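PDB 6RKY: EH1AB1 from Metagenome, which probably hydrolyses carboxylic esters, as a serine esterase of the alpha/beta-hydrolase fold. Local coordinates for residues Pro18-Leu23 and Pro296-Gly301; Phe105-Ile110 and Met229-Glu234; Glu58-Glu63 and Leu305-Ser310. All blocks are in the same frame, centred on the assembly; numbering follows the deposited sequence.

Interaction 1. Residues Pro18-Leu23 and Pro296-Gly301. With ZK8 (hexyl-[2-(3-oxidanylpyridin-2-yl)pyridin-3-yl]oxy-phosphinic acid), chain F.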
# COMPACT_ATOMS: atom_id res chain seq x y z
N PRO A 18 -21.51 -3.96 -6.88
CA PRO A 18 -22.60 -3.56 -7.77
C PRO A 18 -22.15 -2.85 -9.05
O PRO A 18 -22.70 -3.13 -10.09
CB PRO A 18 -23.47 -2.65 -6.88
CG PRO A 18 -23.20 -3.12 -5.45
CD PRO A 18 -21.79 -3.67 -5.46
N GLU A 19 -21.16 -1.95 -8.96
CA GLU A 19 -20.71 -1.11 -10.11
C GLU A 19 -20.02 -2.00 -11.16
O GLU A 19 -20.19 -1.73 -12.37
CB GLU A 19 -19.84 0.06 -9.63
CG GLU A 19 -18.54 -0.33 -8.94
CD GLU A 19 -17.52 0.80 -8.79
OE1 GLU A 19 -17.90 1.99 -8.89
OE2 GLU A 19 -16.32 0.48 -8.59
N THR A 20 -19.30 -3.02 -10.72
CA THR A 20 -18.63 -4.03 -11.60
C THR A 20 -19.69 -4.89 -12.31
O THR A 20 -19.54 -5.12 -13.55
CB THR A 20 -17.67 -4.91 -10.80
OG1 THR A 20 -16.82 -4.07 -10.03
CG2 THR A 20 -16.84 -5.81 -11.70
N ARG A 21 -20.70 -5.35 -11.57
CA ARG A 21 -21.79 -6.21 -12.11
C ARG A 21 -22.55 -5.41 -13.18
O ARG A 21 -22.78 -5.96 -14.27
CB ARG A 21 -22.75 -6.69 -11.02
CG ARG A 21 -23.67 -7.81 -11.47
CD ARG A 21 -24.57 -8.36 -10.39
NE ARG A 21 -23.85 -8.92 -9.25
CZ ARG A 21 -23.63 -8.29 -8.09
NH1 ARG A 21 -24.05 -7.05 -7.88
NH2 ARG A 21 -22.98 -8.92 -7.12
N ASN A 22 -22.86 -4.15 -12.88
CA ASN A 22 -23.61 -3.25 -13.79
C ASN A 22 -22.85 -3.10 -15.11
O ASN A 22 -23.51 -3.17 -16.16
CB ASN A 22 -23.87 -1.88 -13.14
CG ASN A 22 -24.72 -0.97 -14.00
OD1 ASN A 22 -25.81 -1.34 -14.41
ND2 ASN A 22 -24.22 0.22 -14.28
N LEU A 23 -21.53 -2.90 -15.06
CA LEU A 23 -20.72 -2.68 -16.29
C LEU A 23 -20.65 -3.97 -17.11
O LEU A 23 -20.74 -3.88 -18.34
CB LEU A 23 -19.31 -2.19 -15.96
CG LEU A 23 -18.39 -2.05 -17.19
CD1 LEU A 23 -18.95 -1.06 -18.20
CD2 LEU A 23 -16.98 -1.63 -16.80
N PRO A 296 -10.59 -6.45 -4.38
CA PRO A 296 -11.49 -7.56 -4.67
C PRO A 296 -12.79 -6.97 -5.23
O PRO A 296 -13.03 -5.78 -5.02
CB PRO A 296 -11.69 -8.21 -3.29
CG PRO A 296 -11.62 -7.00 -2.35
CD PRO A 296 -10.57 -6.09 -2.95
N GLY A 297 -13.59 -7.78 -5.91
CA GLY A 297 -14.92 -7.36 -6.37
C GLY A 297 -14.88 -6.43 -7.57
O GLY A 297 -15.94 -5.86 -7.89
N THR A 298 -13.73 -6.29 -8.23
CA THR A 298 -13.58 -5.49 -9.48
C THR A 298 -12.67 -6.24 -10.46
O THR A 298 -12.03 -7.21 -10.04
CB THR A 298 -13.12 -4.05 -9.19
OG1 THR A 298 -13.49 -3.23 -10.30
CG2 THR A 298 -11.63 -3.93 -8.98
N ILE A 299 -12.60 -5.75 -11.69
CA ILE A 299 -12.09 -6.51 -12.87
C ILE A 299 -10.80 -5.86 -13.39
O ILE A 299 -10.55 -4.70 -13.06
CB ILE A 299 -13.16 -6.54 -13.98
CG1 ILE A 299 -13.58 -5.13 -14.37
CG2 ILE A 299 -14.33 -7.42 -13.57
CD1 ILE A 299 -14.49 -5.08 -15.57
N HIS A 300 -10.04 -6.61 -14.19
CA HIS A 300 -8.98 -6.08 -15.07
C HIS A 300 -9.51 -4.86 -15.83
O HIS A 300 -10.65 -4.93 -16.29
CB HIS A 300 -8.52 -7.15 -16.05
CG HIS A 300 -7.25 -6.80 -16.72
ND1 HIS A 300 -6.03 -7.01 -16.10
CD2 HIS A 300 -6.98 -6.20 -17.90
CE1 HIS A 300 -5.06 -6.61 -16.90
NE2 HIS A 300 -5.62 -6.12 -18.02
N GLY A 301 -8.72 -3.79 -15.93
CA GLY A 301 -9.09 -2.58 -16.69
C GLY A 301 -9.63 -1.46 -15.82
O GLY A 301 -9.67 -0.33 -16.34
C10 ZK8 F . -6.99 -1.47 -20.28
C11 ZK8 F . -5.71 -1.79 -19.82
C12 ZK8 F . -5.08 -2.96 -20.26
C13 ZK8 F . -7.83 -4.23 -22.47
C14 ZK8 F . -7.59 -5.53 -22.99
C15 ZK8 F . -8.51 -6.12 -23.88
C16 ZK8 F . -9.67 -5.42 -24.27
C17 ZK8 F . -9.91 -4.14 -23.77
P01 ZK8 F . -3.56 -5.49 -20.98
C01 ZK8 F . -3.75 -7.25 -20.76
C07 ZK8 F . -5.72 -3.86 -21.15
N01 ZK8 F . -7.48 -2.37 -21.11
C02 ZK8 F . -2.88 -8.14 -21.64
C08 ZK8 F . -7.04 -3.52 -21.61
N02 ZK8 F . -8.97 -3.71 -22.94
O02 ZK8 F . -6.45 -6.30 -22.65
C03 ZK8 F . -1.98 -9.10 -20.85
O03 ZK8 F . -5.04 -5.08 -21.55
C04 ZK8 F . -1.46 -10.24 -21.74
C05 ZK8 F . -0.02 -9.99 -22.22
C06 ZK8 F . 0.13 -10.38 -23.69
O1 ZK8 F . -2.37 -5.10 -21.81

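Interaction 2. Residues Phe105-Ile110 and Met229-Glu234. With ZK8 (hexyl-[2-(3-oxidanylpyridin-2-yl)pyridin-3-yl]oxy-phosphinic acid), chain F.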
# COMPACT_ATOMS: atom_id res chain seq x y z
N PHE A 105 0.24 -5.31 -25.86
CA PHE A 105 1.29 -4.92 -26.84
C PHE A 105 0.69 -4.79 -28.25
O PHE A 105 1.46 -4.81 -29.22
CB PHE A 105 2.43 -5.94 -26.86
CG PHE A 105 3.07 -6.17 -25.51
CD1 PHE A 105 4.01 -5.28 -25.01
CD2 PHE A 105 2.74 -7.29 -24.76
CE1 PHE A 105 4.58 -5.49 -23.76
CE2 PHE A 105 3.33 -7.49 -23.52
CZ PHE A 105 4.25 -6.60 -23.03
N VAL A 106 -0.64 -4.62 -28.37
CA VAL A 106 -1.34 -4.55 -29.68
C VAL A 106 -2.20 -3.28 -29.78
O VAL A 106 -2.13 -2.61 -30.82
CB VAL A 106 -2.20 -5.80 -29.89
CG1 VAL A 106 -3.08 -5.67 -31.13
CG2 VAL A 106 -1.35 -7.06 -29.96
N ILE A 107 -3.03 -3.01 -28.77
CA ILE A 107 -3.94 -1.83 -28.75
C ILE A 107 -3.45 -0.84 -27.68
O ILE A 107 -2.36 -1.06 -27.11
CB ILE A 107 -5.41 -2.26 -28.54
CG1 ILE A 107 -5.65 -2.88 -27.16
CG2 ILE A 107 -5.87 -3.17 -29.67
CD1 ILE A 107 -7.12 -3.08 -26.83
N GLY A 108 -4.20 0.24 -27.47
CA GLY A 108 -3.85 1.33 -26.55
C GLY A 108 -2.84 2.27 -27.15
O GLY A 108 -2.17 1.89 -28.13
N ASN A 109 -2.72 3.47 -26.57
CA ASN A 109 -1.80 4.56 -26.98
C ASN A 109 -1.86 5.66 -25.92
O ASN A 109 -2.59 5.49 -24.92
CB ASN A 109 -2.15 5.06 -28.39
CG ASN A 109 -3.57 5.56 -28.49
OD1 ASN A 109 -4.01 6.36 -27.67
ND2 ASN A 109 -4.31 5.09 -29.48
N ILE A 110 -1.15 6.76 -26.13
CA ILE A 110 -1.09 7.91 -25.18
C ILE A 110 -2.52 8.44 -24.91
O ILE A 110 -2.82 8.72 -23.73
CB ILE A 110 -0.13 8.98 -25.72
CG1 ILE A 110 1.32 8.54 -25.58
CG2 ILE A 110 -0.36 10.31 -25.04
CD1 ILE A 110 2.32 9.44 -26.29
N MET A 229 -6.87 -12.71 -24.98
CA MET A 229 -5.45 -12.97 -24.68
C MET A 229 -4.81 -13.78 -25.81
O MET A 229 -3.63 -13.56 -26.10
CB MET A 229 -5.31 -13.67 -23.33
CG MET A 229 -5.30 -12.67 -22.17
SD MET A 229 -5.53 -13.36 -20.51
CE MET A 229 -4.84 -15.01 -20.68
N ASP A 230 -5.55 -14.67 -26.46
CA ASP A 230 -5.06 -15.46 -27.62
C ASP A 230 -4.88 -14.52 -28.82
O ASP A 230 -3.86 -14.62 -29.55
CB ASP A 230 -6.00 -16.63 -27.95
CG ASP A 230 -6.07 -17.71 -26.88
OD1 ASP A 230 -7.05 -18.48 -26.89
OD2 ASP A 230 -5.14 -17.80 -26.05
N TRP A 231 -5.85 -13.63 -29.01
CA TRP A 231 -5.87 -12.61 -30.10
C TRP A 231 -4.63 -11.71 -29.99
O TRP A 231 -3.97 -11.50 -31.02
CB TRP A 231 -7.18 -11.84 -30.03
CG TRP A 231 -7.45 -10.90 -31.17
CD1 TRP A 231 -7.97 -11.21 -32.39
CD2 TRP A 231 -7.30 -9.47 -31.14
NE1 TRP A 231 -8.14 -10.07 -33.13
CE2 TRP A 231 -7.74 -9.00 -32.40
CE3 TRP A 231 -6.83 -8.56 -30.20
CZ2 TRP A 231 -7.72 -7.64 -32.72
CZ3 TRP A 231 -6.81 -7.22 -30.51
CH2 TRP A 231 -7.24 -6.77 -31.76
N PHE A 232 -4.30 -11.22 -28.78
CA PHE A 232 -3.07 -10.43 -28.52
C PHE A 232 -1.84 -11.30 -28.81
O PHE A 232 -0.90 -10.81 -29.45
CB PHE A 232 -3.00 -9.90 -27.09
CG PHE A 232 -4.08 -8.90 -26.75
CD1 PHE A 232 -4.33 -7.81 -27.56
CD2 PHE A 232 -4.85 -9.06 -25.60
CE1 PHE A 232 -5.33 -6.91 -27.25
CE2 PHE A 232 -5.85 -8.15 -25.28
CZ PHE A 232 -6.09 -7.08 -26.11
N TRP A 233 -1.86 -12.54 -28.34
CA TRP A 233 -0.74 -13.52 -28.45
C TRP A 233 -0.44 -13.82 -29.93
O TRP A 233 0.76 -13.74 -30.32
CB TRP A 233 -1.05 -14.79 -27.65
CG TRP A 233 0.19 -15.58 -27.38
CD1 TRP A 233 0.64 -16.68 -28.06
CD2 TRP A 233 1.20 -15.26 -26.40
NE1 TRP A 233 1.85 -17.08 -27.55
CE2 TRP A 233 2.21 -16.23 -26.53
CE3 TRP A 233 1.33 -14.25 -25.44
CZ2 TRP A 233 3.34 -16.23 -25.71
CZ3 TRP A 233 2.45 -14.25 -24.63
CH2 TRP A 233 3.43 -15.23 -24.76
N GLU A 234 -1.47 -14.13 -30.72
CA GLU A 234 -1.39 -14.32 -32.20
C GLU A 234 -0.47 -13.23 -32.79
O GLU A 234 0.43 -13.59 -33.58
CB GLU A 234 -2.79 -14.29 -32.84
CG GLU A 234 -3.40 -15.67 -33.07
CD GLU A 234 -4.92 -15.80 -33.03
OE1 GLU A 234 -5.63 -14.88 -33.52
OE2 GLU A 234 -5.41 -16.84 -32.52
C10 ZK8 F . -6.99 -1.47 -20.28
C11 ZK8 F . -5.71 -1.79 -19.82
C12 ZK8 F . -5.08 -2.96 -20.26
C13 ZK8 F . -7.83 -4.23 -22.47
C14 ZK8 F . -7.59 -5.53 -22.99
C15 ZK8 F . -8.51 -6.12 -23.88
C16 ZK8 F . -9.67 -5.42 -24.27
C17 ZK8 F . -9.91 -4.14 -23.77
P01 ZK8 F . -3.56 -5.49 -20.98
C01 ZK8 F . -3.75 -7.25 -20.76
C07 ZK8 F . -5.72 -3.86 -21.15
N01 ZK8 F . -7.48 -2.37 -21.11
C02 ZK8 F . -2.88 -8.14 -21.64
C08 ZK8 F . -7.04 -3.52 -21.61
N02 ZK8 F . -8.97 -3.71 -22.94
O02 ZK8 F . -6.45 -6.30 -22.65
C03 ZK8 F . -1.98 -9.10 -20.85
O03 ZK8 F . -5.04 -5.08 -21.55
C04 ZK8 F . -1.46 -10.24 -21.74
C05 ZK8 F . -0.02 -9.99 -22.22
C06 ZK8 F . 0.13 -10.38 -23.69
O1 ZK8 F . -2.37 -5.10 -21.81

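Interaction 3. Residues Glu58-Glu63 and Leu305-Ser310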
# COMPACT_ATOMS: atom_id res chain seq x y z
N GLU A 58 -12.60 6.15 -19.78
CA GLU A 58 -11.83 6.97 -18.79
C GLU A 58 -12.72 8.14 -18.32
O GLU A 58 -13.52 8.63 -19.11
CB GLU A 58 -10.53 7.47 -19.42
CG GLU A 58 -9.27 6.74 -18.95
CD GLU A 58 -7.96 7.35 -19.41
OE1 GLU A 58 -7.91 7.90 -20.55
OE2 GLU A 58 -6.99 7.28 -18.62
N ALA A 59 -12.61 8.54 -17.04
CA ALA A 59 -13.29 9.71 -16.43
C ALA A 59 -12.86 10.97 -17.16
O ALA A 59 -11.80 10.92 -17.80
CB ALA A 59 -12.97 9.77 -14.95
N ASP A 60 -13.62 12.07 -17.07
CA ASP A 60 -13.27 13.37 -17.71
C ASP A 60 -11.88 13.79 -17.24
O ASP A 60 -11.56 13.73 -16.06
CB ASP A 60 -14.30 14.46 -17.44
CG ASP A 60 -15.55 14.37 -18.30
OD1 ASP A 60 -15.61 13.50 -19.18
OD2 ASP A 60 -16.47 15.21 -18.09
N PRO A 61 -11.00 14.24 -18.17
CA PRO A 61 -9.60 14.49 -17.84
C PRO A 61 -9.49 15.73 -16.97
O PRO A 61 -10.04 16.78 -17.33
CB PRO A 61 -8.97 14.69 -19.22
CG PRO A 61 -10.08 15.28 -20.06
CD PRO A 61 -11.32 14.59 -19.57
N PRO A 62 -8.86 15.65 -15.78
CA PRO A 62 -8.64 16.83 -14.94
C PRO A 62 -7.62 17.82 -15.55
O PRO A 62 -6.84 17.41 -16.40
CB PRO A 62 -8.06 16.29 -13.63
CG PRO A 62 -7.57 14.86 -13.97
CD PRO A 62 -8.37 14.40 -15.17
N GLU A 63 -7.65 19.08 -15.09
CA GLU A 63 -6.64 20.10 -15.48
C GLU A 63 -5.32 19.75 -14.79
O GLU A 63 -5.33 19.33 -13.62
CB GLU A 63 -7.08 21.52 -15.12
CG GLU A 63 -8.23 22.06 -15.97
CD GLU A 63 -8.04 21.97 -17.48
OE1 GLU A 63 -7.14 22.65 -18.02
OE2 GLU A 63 -8.80 21.21 -18.13
N LEU A 305 -11.03 2.40 -16.42
CA LEU A 305 -12.49 2.36 -16.76
C LEU A 305 -13.25 3.23 -15.75
O LEU A 305 -14.30 2.79 -15.25
CB LEU A 305 -13.00 0.92 -16.76
CG LEU A 305 -12.81 0.15 -18.06
CD1 LEU A 305 -13.21 -1.31 -17.88
CD2 LEU A 305 -13.60 0.77 -19.20
N THR A 306 -12.77 4.45 -15.52
CA THR A 306 -13.12 5.29 -14.35
C THR A 306 -14.39 6.10 -14.62
O THR A 306 -14.87 6.74 -13.68
CB THR A 306 -11.92 6.15 -13.94
OG1 THR A 306 -11.41 6.80 -15.11
CG2 THR A 306 -10.83 5.33 -13.28
N ARG A 307 -14.94 6.06 -15.84
CA ARG A 307 -16.26 6.68 -16.14
C ARG A 307 -17.38 5.85 -15.48
O ARG A 307 -18.39 6.44 -15.05
CB ARG A 307 -16.44 6.84 -17.65
CG ARG A 307 -17.82 7.33 -18.08
CD ARG A 307 -17.87 7.84 -19.50
NE ARG A 307 -17.75 9.30 -19.59
CZ ARG A 307 -16.65 9.96 -19.92
NH1 ARG A 307 -15.53 9.32 -20.21
NH2 ARG A 307 -16.67 11.29 -19.97
N PHE A 308 -17.20 4.51 -15.39
CA PHE A 308 -18.19 3.52 -14.89
C PHE A 308 -17.82 2.99 -13.50
O PHE A 308 -18.75 2.56 -12.78
CB PHE A 308 -18.28 2.33 -15.84
CG PHE A 308 -18.52 2.70 -17.28
CD1 PHE A 308 -19.79 2.99 -17.73
CD2 PHE A 308 -17.47 2.73 -18.20
CE1 PHE A 308 -20.02 3.31 -19.06
CE2 PHE A 308 -17.70 3.06 -19.53
CZ PHE A 308 -18.97 3.36 -19.95
N LEU A 309 -16.53 2.95 -13.15
CA LEU A 309 -16.01 2.24 -11.95
C LEU A 309 -15.27 3.20 -11.01
O LEU A 309 -14.07 3.47 -11.24
CB LEU A 309 -15.10 1.10 -12.42
CG LEU A 309 -15.77 0.07 -13.35
CD1 LEU A 309 -14.80 -1.04 -13.74
CD2 LEU A 309 -17.00 -0.51 -12.71
N SER A 310 -15.98 3.69 -9.98
CA SER A 310 -15.47 4.56 -8.89
C SER A 310 -14.22 3.98 -8.22
O SER A 310 -13.33 4.78 -7.84
CB SER A 310 -16.54 4.79 -7.86
OG SER A 310 -17.63 5.50 -8.44

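Interaction 1. Residues Pro18-Leu23 and Pro296-Gly301
Thr20 meets the corner that the chain turns at Gly297 and, from one side chain, supplies both a polar and an apolar contact. Thr20 CB already lies 3.5 Å from the carbonyl O of Gly297. From there the side chain forks. With chi1 at -50°, OG1 stands beside the backbone N of Thr20 and CG2 opposite that N, which sends hydroxyl and methyl to different neighbours. Thr20 OG1 donates to Gly297 O at 2.9 Å; it approaches in the carbonyl plane on a lone pair, with a C=O...OG1 angle of 136°. Thr20 OG1 in turn accepts a weak hydrogen bond from Thr298 OG1 at 3.4 Å, the two threonine side chains crossing at about a right angle. The methyl Thr20 CG2 packs 3.5 Å from Ile299 CG2, and the two side chains run antiparallel past one another. One helical turn on, Leu23 CD2 extends the apolar patch to Ile299 CD1 at 4.4 Å. Next in sequence comes His300, whose NE2 lies 3.5 Å from ZK8 C01 and also makes a weak hydrogen bond to Ser175; ND1 is weakly bonded to Asp270, consistent with a Ser-His-Asp triad. The contact thus lays the start of helix 18-33 against the buried chain that leaves strand 290-296, an outermost strand within this chain, and passes through the short strand 298-299 toward this histidine.

Interaction 2. Residues Phe105-Ile110 and Met229-Glu234
A chi1 of -64° puts Phe232 CG beside its backbone N, and one of 172° sets Val106 CG1 opposite its own N, toward the neighbouring Trp231; the side chains of Phe232 and Val106 then meet at the Phe232 ring edge, where Val106 CB sits 3.7 Å from Phe232 CD1. Ile107 comes in at about a right angle, with Ile107 CG1 4.0 Å from Phe232 CE1. Trp231 adds the far corner of its indole: Trp231 CZ3 lies 4.1 Å from Val106 CG1 and 4.2 Å from Ile107 CG2, the latter at the ring edge. The polar end of this indole is served elsewhere, NE1 bonding to Leu41 O. The bound phosphorus ligand ZK8 also meets Phe232: ZK8 C15, in a pyridine ring, sits at the Phe232 ring edge, in its plane, 3.4 Å from Phe232 CZ, and the hydroxyl oxygen O02 of ZK8 lies 3.3 Å from Phe232 CE2. An alanine in place of Phe232 would probably leave that pyridine ring without its lateral support and Val106 and Ile107 without the ring they pack on. Just ahead of Phe105, the backbone N atoms of Gly103 and Gly104 hydrogen-bond ZK8, as expected for the oxyanion hole of an HGGG-type esterase. With no hydrogen bond between the two segments, the contact rests on shape and burial, and Phe232 gives ZK8 an apolar neighbour besides those N-H donors.

Interaction 3. Residues Glu58-Glu63 and Leu305-Ser310
Thr306 takes a backbone N-H of the loop Glu58-Glu63 on its hydroxyl, while Arg307 pairs its guanidinium with a carboxylate there; together they join the segment ahead of helix 311-327, the last helix of this alpha/beta-hydrolase fold, to the linker between helix 43-55 and the first strand of the sheet. Thr306 works at the buried end. Its OG1 lies between its own backbone N and carbonyl carbon, a rotation that turns the oxygen to the backbone of Ala59. Ala59 N donates to Thr306 OG1 at 2.9 Å, nearly straight at 162°. The methyl of Ala59 closes over the same spot, its CB 3.4 Å from Thr306 OG1 and 3.9 Å from Thr306 CB, so the hydroxyl is gripped by an N-H and flanked by carbon. Glu58 turns the other way: its CB points away from the second segment, and its carboxylate bonds to Thr116 OG1 and, weakly, to Ser115 N at the start of helix 114-124. Arg307 works at the exposed end. Its chain leaves the backbone extended and bends at chi3 (-98°), bringing the guanidinium alongside the loop. There Arg307 NH2 forms a salt bridge with Asp60 OD1 at 2.6 Å, the oxygen coming in at the guanidinium edge near its plane. The two side chains meet at a slant, with carboxylate and guanidinium planes 60° apart, so the charges pair through one oxygen and one nitrogen and not as a flat two-pronged pair. The backbones are close as well, the CA atoms of Ala59 and Arg307 being 4.3 Å apart, and Arg307 is further tied through its backbone to Gly57. At the root of the arginine, Arg307 CB lies over one face of the Phe308 ring, 4.2 Å above its plane and offset toward the rim.

Interactions 1 and 2 approach the bound ligand ZK8 separately: 296-301 brings His300, the likely triad histidine, to its phosphorus end, while 229-234 places Phe232 beside a pyridine ring. Their centres are 22 Å apart and their nearest atoms about 8 Å; the contacts do not touch, yet both reach ZK8. Interactions 1 and 3, with centres 15 Å apart, do touch: Glu19 OE1 probably hydrogen-bonds Ser310 N at 2.8 Å, and Leu23 CD2 packs 3.8 Å from Leu309 CD1, linking helix 18-33 to the segment 305-310. In interaction 3 the Glu58 side chain stays about 9 Å from ZK8, and its nearest atoms are about 6 Å from those of interaction 2.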